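Local structure of diphosphomevalonate decarboxylase, putative (Trypanosoma brucei, 2HKE) at residues E305-A310 / R330-K335. The protein probably catalyses the ATP-dependent decarboxylation of (R)-5-diphosphomevalonate to isopentenyl diphosphate, a precursor of isoprenoids and sterols. The protein carries 1 engineered substitution. Numbering follows the deposited sequence.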
loop_
_atom_site.group_PDB
_atom_site.type_symbol
_atom_site.label_atom_id
_atom_site.label_comp_id
_atom_site.label_asym_id
_atom_site.label_seq_id
_atom_site.Cartn_x
_atom_site.Cartn_y
_atom_site.Cartn_z
ATOM N N GLU A 305 -14.677 -11.267 13.350
ATOM C CA GLU A 305 -16.054 -11.530 13.840
ATOM C C GLU A 305 -17.132 -10.713 13.108
ATOM O O GLU A 305 -18.278 -11.167 12.911
ATOM C CB GLU A 305 -16.133 -11.332 15.363
ATOM C CG GLU A 305 -15.887 -9.913 15.813
ATOM C CD GLU A 305 -15.452 -9.799 17.293
ATOM O OE1 GLU A 305 -16.237 -10.257 18.189
ATOM O OE2 GLU A 305 -14.309 -9.297 17.537
ATOM N N ASP A 306 -16.764 -9.500 12.690
ATOM C CA ASP A 306 -17.708 -8.574 12.106
ATOM C C ASP A 306 -17.701 -8.637 10.585
ATOM O O ASP A 306 -18.549 -8.034 9.949
ATOM C CB ASP A 306 -17.357 -7.153 12.531
ATOM C CG ASP A 306 -17.708 -6.871 13.995
ATOM O OD1 ASP A 306 -18.659 -7.506 14.499
ATOM O OD2 ASP A 306 -17.044 -6.019 14.644
ATOM N N LEU A 307 -16.773 -9.364 10.001
ATOM C CA LEU A 307 -16.541 -9.258 8.574
ATOM C C LEU A 307 -17.714 -9.841 7.776
ATOM O O LEU A 307 -18.095 -9.247 6.784
ATOM C CB LEU A 307 -15.212 -9.886 8.180
ATOM C CG LEU A 307 -14.801 -9.757 6.696
ATOM C CD1 LEU A 307 -13.263 -9.663 6.541
ATOM C CD2 LEU A 307 -15.404 -10.800 5.758
ATOM N N PRO A 308 -18.214 -11.050 8.122
ATOM C CA PRO A 308 -19.308 -11.599 7.293
ATOM C C PRO A 308 -20.499 -10.697 7.173
ATOM O O PRO A 308 -21.000 -10.517 6.021
ATOM C CB PRO A 308 -19.640 -12.921 7.995
ATOM C CG PRO A 308 -18.215 -13.321 8.508
ATOM C CD PRO A 308 -17.832 -12.034 9.142
ATOM N N GLU A 309 -20.940 -10.099 8.278
ATOM C CA GLU A 309 -22.087 -9.191 8.216
ATOM C C GLU A 309 -21.744 -7.998 7.377
ATOM O O GLU A 309 -22.574 -7.549 6.574
ATOM C CB GLU A 309 -22.542 -8.695 9.584
ATOM C CG GLU A 309 -23.883 -7.934 9.548
ATOM C CD GLU A 309 -24.332 -7.475 10.901
ATOM O OE1 GLU A 309 -23.850 -6.398 11.356
ATOM O OE2 GLU A 309 -25.141 -8.210 11.519
ATOM N N ALA A 310 -20.548 -7.453 7.591
ATOM C CA ALA A 310 -20.117 -6.274 6.829
ATOM C C ALA A 310 -20.151 -6.538 5.317
ATOM O O ALA A 310 -20.657 -5.724 4.547
ATOM C CB ALA A 310 -18.696 -5.781 7.345
ATOM N N ARG A 330 -10.377 -18.766 3.140
ATOM C CA ARG A 330 -11.478 -19.514 2.545
ATOM C C ARG A 330 -12.602 -19.734 3.552
ATOM O O ARG A 330 -13.784 -19.686 3.151
ATOM C CB ARG A 330 -10.983 -20.859 2.008
ATOM N N GLU A 331 -12.277 -20.054 4.758
ATOM C CA GLU A 331 -13.278 -20.320 5.750
ATOM C C GLU A 331 -14.122 -19.066 6.002
ATOM O O GLU A 331 -15.330 -19.134 6.253
ATOM C CB GLU A 331 -12.604 -20.774 7.040
ATOM C CG GLU A 331 -11.745 -22.010 6.914
ATOM C CD GLU A 331 -12.406 -23.150 6.171
ATOM O OE1 GLU A 331 -13.489 -23.626 6.634
ATOM O OE2 GLU A 331 -11.838 -23.572 5.117
ATOM N N LEU A 332 -13.476 -17.908 5.951
ATOM C CA LEU A 332 -14.161 -16.685 6.199
ATOM C C LEU A 332 -15.134 -16.403 5.039
ATOM O O LEU A 332 -16.255 -15.935 5.221
ATOM C CB LEU A 332 -13.100 -15.586 6.352
ATOM C CG LEU A 332 -13.576 -14.301 6.916
ATOM C CD1 LEU A 332 -14.401 -14.469 8.243
ATOM C CD2 LEU A 332 -12.323 -13.341 7.057
ATOM N N LEU A 333 -14.698 -16.687 3.832
ATOM C CA LEU A 333 -15.558 -16.579 2.672
ATOM C C LEU A 333 -16.815 -17.471 2.792
ATOM O O LEU A 333 -17.951 -17.084 2.447
ATOM C CB LEU A 333 -14.760 -16.921 1.410
ATOM C CG LEU A 333 -15.624 -16.910 0.144
ATOM C CD1 LEU A 333 -16.291 -15.532 -0.080
ATOM C CD2 LEU A 333 -14.798 -17.325 -1.040
ATOM N N GLU A 334 -16.617 -18.685 3.276
ATOM C CA GLU A 334 -17.740 -19.566 3.438
ATOM C C GLU A 334 -18.722 -19.003 4.467
ATOM O O GLU A 334 -19.922 -19.127 4.308
ATOM C CB GLU A 334 -17.287 -20.955 3.827
ATOM C CG GLU A 334 -18.479 -21.946 3.750
ATOM C CD GLU A 334 -19.262 -21.829 2.420
ATOM O OE1 GLU A 334 -18.635 -22.039 1.347
ATOM O OE2 GLU A 334 -20.469 -21.486 2.472
ATOM N N LYS A 335 -18.205 -18.334 5.494
ATOM C CA LYS A 335 -19.069 -17.675 6.466
ATOM C C LYS A 335 -19.873 -16.515 5.854
ATOM O O LYS A 335 -21.006 -16.313 6.209
ATOM C CB LYS A 335 -18.276 -17.205 7.666
ATOM C CG LYS A 335 -17.890 -18.340 8.582
ATOM C CD LYS A 335 -17.134 -17.828 9.795
ATOM C CE LYS A 335 -17.571 -18.524 11.086
ATOM N NZ LYS A 335 -16.497 -18.406 12.179
#
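L307 and P308 meet L332 and K335 where two helices, 307-317 and 330-338, come together over the mixed sheet of the GHMP-type C-terminal domain, showing how a few apolar groups can join two helices. The leucines meet by their methyls, L307 CD1 lying 3.8 Å from L332 CD2, while L307 CD2 rests 4.1 Å from the branch point L332 CG. In L332, CG stands anti to the backbone N (chi1 -167°), which carries the fork across to the first helix although the CB of L332 does not set out straight at it. The other prong, CD1, comes to 4.0 Å from CG of P308, the two side chains crossing at about a right angle.

Beneath the leucines, Q184 of strand 183-189 and Q361 of strand 358-363 touch both side chains, and L307 also reaches M186 and, on edge strand 325-327, F327, so the leucine pair also packs against the sheet. On the helix 330-338 side, D329 OD1 accepts a hydrogen bond from L332 N; around the first helix, salt bridges join D306 to R285 and E309 to K283. At the more open margin K335 contributes its aliphatic root before its chain turns away: K335 CB sits 4.0 Å from P308 CG.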